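Local atomic coordinates of yeast glycogen phosphorylase (Saccharomyces cerevisiae, PDB entry 1YGP), a protein that belongs to the carbohydrate phosphorylase family of the GT-B clan, folds into two alpha/beta domains and carries a pyridoxal-5'-phosphate. Residues P96-Y100 and I872-E876; W354-P358 and I395-T399. All blocks are in the same frame, centred on the assembly; numbering follows the deposited sequence.

Contact 1: residues P96-Y100 and I872-E876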
ATOM      1  N   PRO A  96       9.959  24.331 -24.442  1.00 13.85           N
ATOM      2  CA  PRO A  96       9.365  25.623 -24.176  1.00 10.65           C
ATOM      3  C   PRO A  96       9.663  26.048 -22.743  1.00 12.86           C
ATOM      4  O   PRO A  96      10.143  25.233 -21.949  1.00 16.84           O
ATOM      5  CB  PRO A  96       7.928  25.347 -24.502  1.00  9.19           C
ATOM      6  CG  PRO A  96       7.695  23.967 -23.974  1.00  8.36           C
ATOM      7  CD  PRO A  96       8.964  23.263 -24.375  1.00 11.84           C
ATOM      8  N   LYS A  97       9.386  27.293 -22.360  1.00 11.96           N
ATOM      9  CA  LYS A  97       9.537  27.669 -20.960  1.00 11.04           C
ATOM     10  C   LYS A  97       8.417  26.916 -20.226  1.00 12.26           C
ATOM     11  O   LYS A  97       7.300  26.795 -20.751  1.00 14.08           O
ATOM     12  CB  LYS A  97       9.351  29.172 -20.785  1.00  9.89           C
ATOM     13  CG  LYS A  97       9.615  29.642 -19.372  1.00  7.15           C
ATOM     14  CD  LYS A  97       9.460  31.130 -19.222  1.00  5.76           C
ATOM     15  CE  LYS A  97      10.042  31.449 -17.863  1.00 11.50           C
ATOM     16  NZ  LYS A  97       9.926  32.854 -17.550  1.00 15.14           N
ATOM     17  N   ARG A  98       8.701  26.397 -19.042  1.00  9.73           N
ATOM     18  CA  ARG A  98       7.760  25.596 -18.297  1.00  8.25           C
ATOM     19  C   ARG A  98       7.438  26.299 -17.000  1.00  8.53           C
ATOM     20  O   ARG A  98       8.225  27.083 -16.454  1.00  7.83           O
ATOM     21  CB  ARG A  98       8.340  24.227 -17.964  1.00 11.59           C
ATOM     22  CG  ARG A  98       8.666  23.376 -19.169  1.00 11.03           C
ATOM     23  CD  ARG A  98       8.889  21.927 -18.767  1.00 12.66           C
ATOM     24  NE  ARG A  98       9.571  21.243 -19.853  1.00 11.11           N
ATOM     25  CZ  ARG A  98       9.362  19.974 -20.181  1.00 11.94           C
ATOM     26  NH1 ARG A  98       8.488  19.195 -19.540  1.00 16.26           N
ATOM     27  NH2 ARG A  98      10.088  19.467 -21.172  1.00 16.11           N
ATOM     28  N   VAL A  99       6.263  25.963 -16.494  1.00  7.59           N
ATOM     29  CA  VAL A  99       5.727  26.542 -15.279  1.00  8.67           C
ATOM     30  C   VAL A  99       5.746  25.440 -14.228  1.00  9.08           C
ATOM     31  O   VAL A  99       5.344  24.320 -14.542  1.00 15.73           O
ATOM     32  CB  VAL A  99       4.297  26.994 -15.522  1.00  5.10           C
ATOM     33  CG1 VAL A  99       3.758  27.636 -14.266  1.00  5.90           C
ATOM     34  CG2 VAL A  99       4.252  27.937 -16.690  1.00  4.59           C
ATOM     35  N   TYR A 100       6.184  25.657 -13.002  1.00  3.05           N
ATOM     36  CA  TYR A 100       6.134  24.640 -11.981  1.00  3.44           C
ATOM     37  C   TYR A 100       5.315  25.358 -10.923  1.00  6.16           C
ATOM     38  O   TYR A 100       5.545  26.527 -10.572  1.00  5.19           O
ATOM     39  CB  TYR A 100       7.545  24.302 -11.517  1.00  2.00           C
ATOM     40  CG  TYR A 100       8.291  23.491 -12.569  1.00  3.96           C
ATOM     41  CD1 TYR A 100       7.907  22.181 -12.879  1.00  5.81           C
ATOM     42  CD2 TYR A 100       9.384  24.051 -13.222  1.00  8.06           C
ATOM     43  CE1 TYR A 100       8.617  21.440 -13.831  1.00  6.07           C
ATOM     44  CE2 TYR A 100      10.099  23.322 -14.171  1.00  6.76           C
ATOM     45  CZ  TYR A 100       9.716  22.016 -14.473  1.00 12.04           C
ATOM     46  OH  TYR A 100      10.440  21.293 -15.416  1.00 14.40           O
ATOM     47  N   ILE A 872       3.088  37.369 -15.675  1.00 17.37           N
ATOM     48  CA  ILE A 872       4.077  36.866 -14.748  1.00 11.16           C
ATOM     49  C   ILE A 872       5.001  35.842 -15.363  1.00  7.99           C
ATOM     50  O   ILE A 872       6.216  36.029 -15.349  1.00  8.01           O
ATOM     51  CB  ILE A 872       3.304  36.298 -13.513  1.00 11.68           C
ATOM     52  CG1 ILE A 872       2.473  37.448 -12.867  1.00 12.57           C
ATOM     53  CG2 ILE A 872       4.285  35.688 -12.512  1.00  7.96           C
ATOM     54  CD1 ILE A 872       1.503  37.136 -11.716  1.00  2.00           C
ATOM     55  N   TRP A 873       4.457  34.749 -15.883  1.00  7.02           N
ATOM     56  CA  TRP A 873       5.306  33.669 -16.334  1.00 11.41           C
ATOM     57  C   TRP A 873       5.954  33.875 -17.694  1.00 16.80           C
ATOM     58  O   TRP A 873       6.989  33.285 -18.001  1.00 16.93           O
ATOM     59  CB  TRP A 873       4.507  32.361 -16.362  1.00 10.06           C
ATOM     60  CG  TRP A 873       3.962  31.893 -15.014  1.00 15.00           C
ATOM     61  CD1 TRP A 873       4.561  32.209 -13.810  1.00 13.46           C
ATOM     62  CD2 TRP A 873       2.796  31.185 -14.847  1.00 13.43           C
ATOM     63  NE1 TRP A 873       3.765  31.726 -12.892  1.00 11.16           N
ATOM     64  CE2 TRP A 873       2.710  31.113 -13.446  1.00  9.25           C
ATOM     65  CE3 TRP A 873       1.819  30.609 -15.664  1.00  6.97           C
ATOM     66  CZ2 TRP A 873       1.638  30.472 -12.837  1.00  8.14           C
ATOM     67  CZ3 TRP A 873       0.753  29.965 -15.050  1.00  8.61           C
ATOM     68  CH2 TRP A 873       0.661  29.899 -13.654  1.00 11.94           C
ATOM     69  N   ASN A 874       5.284  34.675 -18.529  1.00 17.97           N
ATOM     70  CA  ASN A 874       5.666  34.954 -19.907  1.00 19.04           C
ATOM     71  C   ASN A 874       5.867  33.620 -20.589  1.00 18.81           C
ATOM     72  O   ASN A 874       6.901  33.262 -21.146  1.00 22.74           O
ATOM     73  CB  ASN A 874       6.935  35.808 -19.949  1.00 23.45           C
ATOM     74  CG  ASN A 874       6.718  37.105 -19.176  1.00 32.52           C
ATOM     75  OD1 ASN A 874       7.385  37.384 -18.180  1.00 38.04           O
ATOM     76  ND2 ASN A 874       5.758  37.954 -19.528  1.00 35.98           N
ATOM     77  N   VAL A 875       4.764  32.888 -20.540  1.00 16.93           N
ATOM     78  CA  VAL A 875       4.724  31.530 -21.027  1.00 16.26           C
ATOM     79  C   VAL A 875       3.707  31.459 -22.173  1.00 16.87           C
ATOM     80  O   VAL A 875       2.689  32.154 -22.149  1.00 15.87           O
ATOM     81  CB  VAL A 875       4.412  30.720 -19.728  1.00 14.40           C
ATOM     82  CG1 VAL A 875       3.136  29.933 -19.820  1.00 10.96           C
ATOM     83  CG2 VAL A 875       5.590  29.804 -19.464  1.00 11.31           C
ATOM     84  N   GLU A 876       3.978  30.687 -23.218  1.00 16.03           N
ATOM     85  CA  GLU A 876       3.063  30.488 -24.335  1.00 19.31           C
ATOM     86  C   GLU A 876       2.619  29.020 -24.267  1.00 22.96           C
ATOM     87  O   GLU A 876       3.400  28.166 -23.815  1.00 26.86           O
ATOM     88  CB  GLU A 876       3.732  30.664 -25.695  1.00 23.45           C
ATOM     89  CG  GLU A 876       4.360  31.992 -25.999  1.00 31.22           C
ATOM     90  CD  GLU A 876       3.360  33.136 -25.985  1.00 39.55           C
ATOM     91  OE1 GLU A 876       2.487  33.176 -26.855  1.00 42.34           O
ATOM     92  OE2 GLU A 876       3.468  33.988 -25.100  1.00 45.95           O
TER

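Contact 2: residues W354-P358 and I395-T399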
ATOM      1  N   TRP A 354      23.429  27.788 -17.331  1.00 24.03           N
ATOM      2  CA  TRP A 354      22.672  28.292 -16.193  1.00 20.27           C
ATOM      3  C   TRP A 354      22.111  29.676 -16.387  1.00 21.47           C
ATOM      4  O   TRP A 354      21.017  29.941 -15.901  1.00 25.32           O
ATOM      5  CB  TRP A 354      23.513  28.329 -14.926  1.00 18.34           C
ATOM      6  CG  TRP A 354      23.646  26.930 -14.360  1.00 24.79           C
ATOM      7  CD1 TRP A 354      24.858  26.307 -14.342  1.00 29.25           C
ATOM      8  CD2 TRP A 354      22.624  26.128 -13.905  1.00 29.76           C
ATOM      9  NE1 TRP A 354      24.615  25.105 -13.894  1.00 32.93           N
ATOM     10  CE2 TRP A 354      23.313  24.951 -13.624  1.00 31.23           C
ATOM     11  CE3 TRP A 354      21.249  26.197 -13.692  1.00 33.70           C
ATOM     12  CZ2 TRP A 354      22.655  23.829 -13.137  1.00 32.79           C
ATOM     13  CZ3 TRP A 354      20.588  25.076 -13.202  1.00 34.83           C
ATOM     14  CH2 TRP A 354      21.282  23.902 -12.928  1.00 36.42           C
ATOM     15  N   THR A 355      22.762  30.558 -17.143  1.00 23.12           N
ATOM     16  CA  THR A 355      22.234  31.895 -17.362  1.00 24.28           C
ATOM     17  C   THR A 355      20.913  31.924 -18.106  1.00 22.40           C
ATOM     18  O   THR A 355      20.251  32.955 -18.098  1.00 22.85           O
ATOM     19  CB  THR A 355      23.286  32.732 -18.107  1.00 27.15           C
ATOM     20  OG1 THR A 355      24.022  31.895 -19.008  1.00 35.44           O
ATOM     21  CG2 THR A 355      24.233  33.377 -17.092  1.00 30.99           C
ATOM     22  N   GLU A 356      20.496  30.815 -18.726  1.00 20.66           N
ATOM     23  CA  GLU A 356      19.206  30.754 -19.381  1.00 22.73           C
ATOM     24  C   GLU A 356      18.101  30.144 -18.531  1.00 22.97           C
ATOM     25  O   GLU A 356      16.935  30.125 -18.955  1.00 21.65           O
ATOM     26  CB  GLU A 356      19.270  29.953 -20.633  1.00 27.23           C
ATOM     27  CG  GLU A 356      20.279  30.490 -21.600  1.00 35.55           C
ATOM     28  CD  GLU A 356      20.085  29.887 -22.969  1.00 42.19           C
ATOM     29  OE1 GLU A 356      20.040  28.661 -23.092  1.00 45.19           O
ATOM     30  OE2 GLU A 356      19.976  30.664 -23.911  1.00 48.66           O
ATOM     31  N   PHE A 357      18.413  29.671 -17.313  1.00 21.79           N
ATOM     32  CA  PHE A 357      17.418  29.115 -16.408  1.00 17.84           C
ATOM     33  C   PHE A 357      16.205  30.034 -16.307  1.00 16.44           C
ATOM     34  O   PHE A 357      15.145  29.514 -16.672  1.00 18.49           O
ATOM     35  CB  PHE A 357      18.010  28.884 -14.999  1.00 17.72           C
ATOM     36  CG  PHE A 357      17.226  27.874 -14.175  1.00 17.03           C
ATOM     37  CD1 PHE A 357      17.262  26.513 -14.520  1.00 15.54           C
ATOM     38  CD2 PHE A 357      16.475  28.289 -13.077  1.00 12.98           C
ATOM     39  CE1 PHE A 357      16.553  25.569 -13.768  1.00 11.42           C
ATOM     40  CE2 PHE A 357      15.773  27.332 -12.335  1.00 14.91           C
ATOM     41  CZ  PHE A 357      15.809  25.978 -12.671  1.00  6.53           C
ATOM     42  N   PRO A 358      16.225  31.353 -16.002  1.00 12.63           N
ATOM     43  CA  PRO A 358      15.029  32.189 -15.947  1.00 10.06           C
ATOM     44  C   PRO A 358      14.261  32.205 -17.256  1.00 11.64           C
ATOM     45  O   PRO A 358      13.048  32.369 -17.285  1.00 13.77           O
ATOM     46  CB  PRO A 358      15.529  33.540 -15.580  1.00  7.73           C
ATOM     47  CG  PRO A 358      16.793  33.240 -14.844  1.00  9.34           C
ATOM     48  CD  PRO A 358      17.391  32.186 -15.750  1.00  8.62           C
ATOM     49  N   ILE A 395      19.644  34.680 -10.853  1.00 22.04           N
ATOM     50  CA  ILE A 395      18.831  33.642 -11.464  1.00 21.04           C
ATOM     51  C   ILE A 395      17.624  33.343 -10.550  1.00 20.38           C
ATOM     52  O   ILE A 395      16.472  33.398 -11.002  1.00 19.05           O
ATOM     53  CB  ILE A 395      19.735  32.397 -11.708  1.00 18.32           C
ATOM     54  CG1 ILE A 395      20.820  32.758 -12.736  1.00 20.50           C
ATOM     55  CG2 ILE A 395      18.915  31.232 -12.235  1.00 15.79           C
ATOM     56  CD1 ILE A 395      21.909  31.710 -13.054  1.00  9.82           C
ATOM     57  N   VAL A 396      17.847  33.123  -9.254  1.00 13.58           N
ATOM     58  CA  VAL A 396      16.789  32.868  -8.298  1.00 10.90           C
ATOM     59  C   VAL A 396      15.688  33.921  -8.435  1.00 14.74           C
ATOM     60  O   VAL A 396      14.537  33.611  -8.737  1.00 18.67           O
ATOM     61  CB  VAL A 396      17.413  32.870  -6.876  1.00  9.59           C
ATOM     62  CG1 VAL A 396      16.343  32.838  -5.804  1.00 10.45           C
ATOM     63  CG2 VAL A 396      18.237  31.610  -6.671  1.00  5.72           C
ATOM     64  N   THR A 397      16.099  35.176  -8.382  1.00 15.36           N
ATOM     65  CA  THR A 397      15.227  36.330  -8.437  1.00 11.54           C
ATOM     66  C   THR A 397      14.323  36.335  -9.654  1.00 11.18           C
ATOM     67  O   THR A 397      13.107  36.514  -9.591  1.00 14.32           O
ATOM     68  CB  THR A 397      16.198  37.486  -8.367  1.00 11.53           C
ATOM     69  OG1 THR A 397      16.628  37.492  -7.008  1.00 17.25           O
ATOM     70  CG2 THR A 397      15.637  38.812  -8.837  1.00 26.40           C
ATOM     71  N   LYS A 398      14.909  36.086 -10.806  1.00 12.55           N
ATOM     72  CA  LYS A 398      14.134  36.053 -12.011  1.00 11.87           C
ATOM     73  C   LYS A 398      13.324  34.774 -12.169  1.00 11.92           C
ATOM     74  O   LYS A 398      12.414  34.775 -12.990  1.00 14.85           O
ATOM     75  CB  LYS A 398      15.079  36.252 -13.164  1.00 11.10           C
ATOM     76  CG  LYS A 398      15.395  37.713 -13.309  1.00 14.65           C
ATOM     77  CD  LYS A 398      16.261  37.863 -14.547  1.00 32.50           C
ATOM     78  CE  LYS A 398      17.766  37.976 -14.285  1.00 38.54           C
ATOM     79  NZ  LYS A 398      18.100  39.324 -13.854  1.00 45.91           N
ATOM     80  N   THR A 399      13.540  33.717 -11.386  1.00 12.48           N
ATOM     81  CA  THR A 399      12.803  32.468 -11.522  1.00  6.46           C
ATOM     82  C   THR A 399      11.519  32.460 -10.704  1.00  4.45           C
ATOM     83  O   THR A 399      10.531  31.866 -11.123  1.00  5.51           O
ATOM     84  CB  THR A 399      13.710  31.284 -11.089  1.00  6.69           C
ATOM     85  OG1 THR A 399      14.891  31.295 -11.892  1.00  2.00           O
ATOM     86  CG2 THR A 399      13.009  29.940 -11.261  1.00 13.45           C
TER

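Contact 1: residues P96-Y100 and I872-E876
Lys97 and Val99 meet the end of helix 861-873 and the turn after it, through one hydrogen bond and a patch of apolar contacts. The polar link runs from Lys97 NZ to Trp873 O, 3.0 Å apart, with the nitrogen tilted somewhat from the carbonyl plane; the C=O...N angle is 149°. Lys97 can reach that carbonyl because its chain is fully extended, starting with CG anti to the backbone N (chi1 -175°). Its methylenes pass Asn874, whose O lies 3.8 Å from Lys97 CD. Asn874 has positive phi and leaves the helical path, ending the helix where the lysine comes in; the ammonium probably complements the partial negative charge of the helix C-terminus.

The apolar part centres on Val99, whose two methyls divide the work. CG1 sits over the face of the Trp873 indole in a CH-pi contact, 3.5 Å from the centroid of the six-membered ring and 4° off its normal. CG2 meets Val875 CG2 at 3.6 Å, and Val875 CG2 also lies 3.7 Å from Lys97 O.

Trp873 NE1 is hydrogen-bonded to Gln364 of strand 361-366, next to strand 98-102 in the mixed sheet. On the other flank, the Val99 backbone pairs with Pro183 and Trp185, at the start of strand 184-189, so the C-terminal helix packs against central strands of the sheet.

Contact 2: residues W354-P358 and I395-T399
In Ile395, chi1 of -65° sets CG1 anti to the carbonyl carbon and CG2 anti to the backbone N, and chi2 of 175° extends the branch so that CD1 reaches the 3-10 turn of residues 354-356. Two branches therefore work at separate places. CD1 ends 3.5 Å from Trp354 O, the same carbonyl that accepts the backbone N-H of Phe357, and CG2 packs 3.7 Å from Phe357 CB. The Phe357 and Ile395 side chains cross at about a right angle.

Thr399, one helical turn on, reaches the Phe357 ring at its edge, where OG1 lies near the ring plane and 3.6 Å from CD2. The hydroxyl is turned back into its own helix and donates to Ile395 O (2.8 Å), approaching from above the carbonyl plane rather than along a lone pair. This bond probably helps to hold the rotation of the Thr399 side chain.

The Pro358 ring fits against the same helical turn: CB lies 3.7 Å from Lys398 CB, and CG is 3.9 Å from Ile395 CG2. Beyond CB, Lys398 bends away, and NZ forms a salt bridge with Asp394.

Phe347 of helix 322-350 meets the Phe357 ring edge-to-face. Short helix 357-360 leads into strand 361-366, and helix 389-399 ends the helical crossover from that strand to its parallel neighbour 400-404, a beta-alpha-beta unit of the Rossmann-like GT-B domain.

In the fold
Contacts 1 and 2, with centres 13 Å apart and on the same side of the chain's centre, both lie at one mixed sheet in which strands 98-102, 361-366 and 400-404 are consecutive parallel neighbours. Along the sequence, both segments of contact 2 fall between the two of contact 1. Contact 2 is local, with 36 residues between its segments, whereas contact 1 spans 771 and brings the C-terminal end of the chain back to an early strand. The two touch where Lys97 NZ packs 3.2 Å from Pro358 O. The chain thus returns from the second, six-stranded sheet to the N-terminal domain, the closing crossover familiar in GT-B proteins.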